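Local coordinates for protein putative glycosyl hydrolase (Bacteroides thetaiotaomicron VPI-5482, PDB 3K11) that is a putative glycosyl hydrolase of the family 88 type, probably acting as a hydrolase on carbohydrate substrates that have not been identified, at residues E310-Q315 with L324-T329. Residues are numbered along the deposited sequence; the frame is centred on the assembly and turned at random.
Sequences EGFWHQ and LETSAT. With EDO (1,2-ethanediol), chain C.
Leu324 lays its CD2 methyl over one face of the His314 ring, 3.5 Å from the ring centroid, in a CH-pi contact. The two side chains run side by side and point the same way. His314 ND1 is hydrogen-bonded to Ser322 O, which probably holds the rotation of the ring. The other methyl, CD1, meets Glu310 CB at 3.8 Å, while Leu324 CB packs on Phe312 CB. The carboxylate of Glu310 leads away from this contact, to an ethanediol molecule and to Tyr389 of the second subunit.

Thr329 OG1 ties the first turn of the helix to the first strand. It accepts from Trp313 N at 3.0 Å in a nearly straight bond (168°) and donates to Glu325 O at 2.7 Å. With chi1 at -61°, OG1 sits beside the backbone N and CG2 is sent to the edge of the Trp313 ring, 3.8 Å from CE3. The same hydroxyl lies at the edge of the Phe312 ring. Close by, Glu325 N donates to Trp313 O at 3.0 Å.

Glu325 folds back over the helix start. Its OE1 accepts from Ala328 N on the syn side, somewhat out of the carboxylate plane. OE2 accepts from Ser327 OG on its syn lone pair (2.6 Å) and from Ser327 N, which comes from above that plane. Cys375 N also bonds to OE2. One water donates to Glu325 OE1 and Gln315 OE1, bridging the segments; Gln315 NE2 is hydrogen-bonded to Tyr387 O.

This short, weakly bonded antiparallel hairpin runs straight into helix 326-342, with Glu325 as N-cap. It links two helices of the alpha-helical barrel found in six-hairpin glycosidases such as family 88.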
loop_
_atom_site.group_PDB
_atom_site.type_symbol
_atom_site.label_atom_id
_atom_site.label_comp_id
_atom_site.label_asym_id
_atom_site.label_seq_id
_atom_site.Cartn_x
_atom_site.Cartn_y
_atom_site.Cartn_z
ATOM N N GLU A 310 14.477 -2.420 3.921
ATOM C CA GLU A 310 15.698 -3.171 3.748
ATOM C C GLU A 310 16.619 -2.497 2.742
ATOM O O GLU A 310 17.738 -2.974 2.511
ATOM C CB GLU A 310 15.416 -4.610 3.273
ATOM C CG GLU A 310 14.539 -5.393 4.249
ATOM C CD GLU A 310 15.086 -5.350 5.663
ATOM O OE1 GLU A 310 16.311 -5.572 5.859
ATOM O OE2 GLU A 310 14.299 -5.082 6.593
ATOM N N GLY A 311 16.158 -1.397 2.143
ATOM C CA GLY A 311 16.982 -0.649 1.184
ATOM C C GLY A 311 16.753 -1.076 -0.259
ATOM O O GLY A 311 17.003 -0.326 -1.171
ATOM N N PHE A 312 16.288 -2.295 -0.450
ATOM C CA PHE A 312 15.916 -2.791 -1.767
ATOM C C PHE A 312 14.574 -2.188 -2.179
ATOM O O PHE A 312 13.771 -1.750 -1.336
ATOM C CB PHE A 312 15.716 -4.306 -1.722
ATOM C CG PHE A 312 16.954 -5.089 -1.435
ATOM C CD1 PHE A 312 17.839 -5.413 -2.462
ATOM C CD2 PHE A 312 17.238 -5.525 -0.141
ATOM C CE1 PHE A 312 18.988 -6.153 -2.193
ATOM C CE2 PHE A 312 18.363 -6.284 0.129
ATOM C CZ PHE A 312 19.269 -6.552 -0.890
ATOM N N TRP A 313 14.306 -2.269 -3.473
ATOM C CA TRP A 313 12.989 -2.030 -4.014
ATOM C C TRP A 313 12.319 -3.359 -4.404
ATOM O O TRP A 313 12.972 -4.393 -4.590
ATOM C CB TRP A 313 13.071 -1.076 -5.198
ATOM C CG TRP A 313 13.300 0.351 -4.848
ATOM C CD1 TRP A 313 12.331 1.331 -4.781
ATOM C CD2 TRP A 313 14.534 0.994 -4.513
ATOM N NE1 TRP A 313 12.898 2.536 -4.435
ATOM C CE2 TRP A 313 14.240 2.358 -4.270
ATOM C CE3 TRP A 313 15.862 0.567 -4.384
ATOM C CZ2 TRP A 313 15.213 3.280 -3.930
ATOM C CZ3 TRP A 313 16.852 1.515 -4.090
ATOM C CH2 TRP A 313 16.515 2.847 -3.857
ATOM N N HIS A 314 10.984 -3.315 -4.433
ATOM C CA HIS A 314 10.143 -4.455 -4.730
ATOM C C HIS A 314 9.995 -4.691 -6.252
ATOM O O HIS A 314 9.860 -3.727 -7.043
ATOM C CB HIS A 314 8.766 -4.260 -4.121
ATOM C CG HIS A 314 8.747 -4.228 -2.630
ATOM N ND1 HIS A 314 8.626 -5.372 -1.861
ATOM C CD2 HIS A 314 8.816 -3.187 -1.759
ATOM C CE1 HIS A 314 8.621 -5.026 -0.579
ATOM N NE2 HIS A 314 8.747 -3.713 -0.484
ATOM N N GLN A 315 9.927 -5.979 -6.619
ATOM C CA GLN A 315 9.788 -6.482 -8.014
ATOM C C GLN A 315 8.695 -5.742 -8.783
ATOM O O GLN A 315 8.882 -5.356 -9.926
ATOM C CB GLN A 315 9.492 -7.974 -7.956
ATOM C CG GLN A 315 9.033 -8.645 -9.205
ATOM C CD GLN A 315 10.082 -8.892 -10.203
ATOM O OE1 GLN A 315 11.148 -8.259 -10.197
ATOM N NE2 GLN A 315 9.794 -9.818 -11.116
ATOM N N LEU A 324 11.888 -8.514 -2.940
ATOM C CA LEU A 324 12.911 -7.492 -3.062
ATOM C C LEU A 324 13.912 -7.945 -4.120
ATOM O O LEU A 324 14.499 -9.021 -4.003
ATOM C CB LEU A 324 13.610 -7.287 -1.727
ATOM C CG LEU A 324 12.696 -6.787 -0.583
ATOM C CD1 LEU A 324 13.445 -6.673 0.781
ATOM C CD2 LEU A 324 12.019 -5.443 -0.984
ATOM N N GLU A 325 14.175 -7.098 -5.090
ATOM C CA GLU A 325 15.001 -7.475 -6.266
ATOM C C GLU A 325 16.256 -6.641 -6.409
ATOM O O GLU A 325 16.241 -5.408 -6.322
ATOM C CB GLU A 325 14.100 -7.393 -7.497
ATOM C CG GLU A 325 14.583 -8.197 -8.708
ATOM C CD GLU A 325 15.627 -7.449 -9.528
ATOM O OE1 GLU A 325 15.405 -6.218 -9.714
ATOM O OE2 GLU A 325 16.607 -8.076 -10.028
ATOM N N THR A 326 17.347 -7.336 -6.646
ATOM C CA THR A 326 18.668 -6.738 -6.558
ATOM C C THR A 326 19.044 -5.876 -7.745
ATOM O O THR A 326 19.629 -4.799 -7.560
ATOM C CB THR A 326 19.707 -7.856 -6.389
ATOM O OG1 THR A 326 19.416 -8.604 -5.192
ATOM C CG2 THR A 326 21.166 -7.270 -6.328
ATOM N N SER A 327 18.793 -6.358 -8.975
ATOM C CA SER A 327 19.289 -5.607 -10.133
ATOM C C SER A 327 18.650 -4.212 -10.227
ATOM O O SER A 327 19.336 -3.222 -10.437
ATOM C CB SER A 327 19.134 -6.361 -11.448
ATOM O OG SER A 327 17.786 -6.633 -11.791
ATOM N N ALA A 328 17.352 -4.122 -10.023
ATOM C CA ALA A 328 16.684 -2.836 -10.038
ATOM C C ALA A 328 17.225 -1.935 -8.958
ATOM O O ALA A 328 17.453 -0.744 -9.173
ATOM C CB ALA A 328 15.181 -3.010 -9.831
ATOM N N THR A 329 17.429 -2.502 -7.776
ATOM C CA THR A 329 17.969 -1.759 -6.655
ATOM C C THR A 329 19.301 -1.147 -7.008
ATOM O O THR A 329 19.531 0.060 -6.766
ATOM C CB THR A 329 18.084 -2.653 -5.398
ATOM O OG1 THR A 329 16.773 -3.116 -5.028
ATOM C CG2 THR A 329 18.712 -1.885 -4.233
HETATM C C1 EDO C . 19.604 -2.352 6.754
HETATM O O1 EDO C . 20.360 -3.083 5.775
HETATM C C2 EDO C . 18.216 -2.922 6.833
HETATM O O2 EDO C . 18.188 -4.273 7.375
HETATM O O HOH W 1 12.925 -6.085 -10.964
#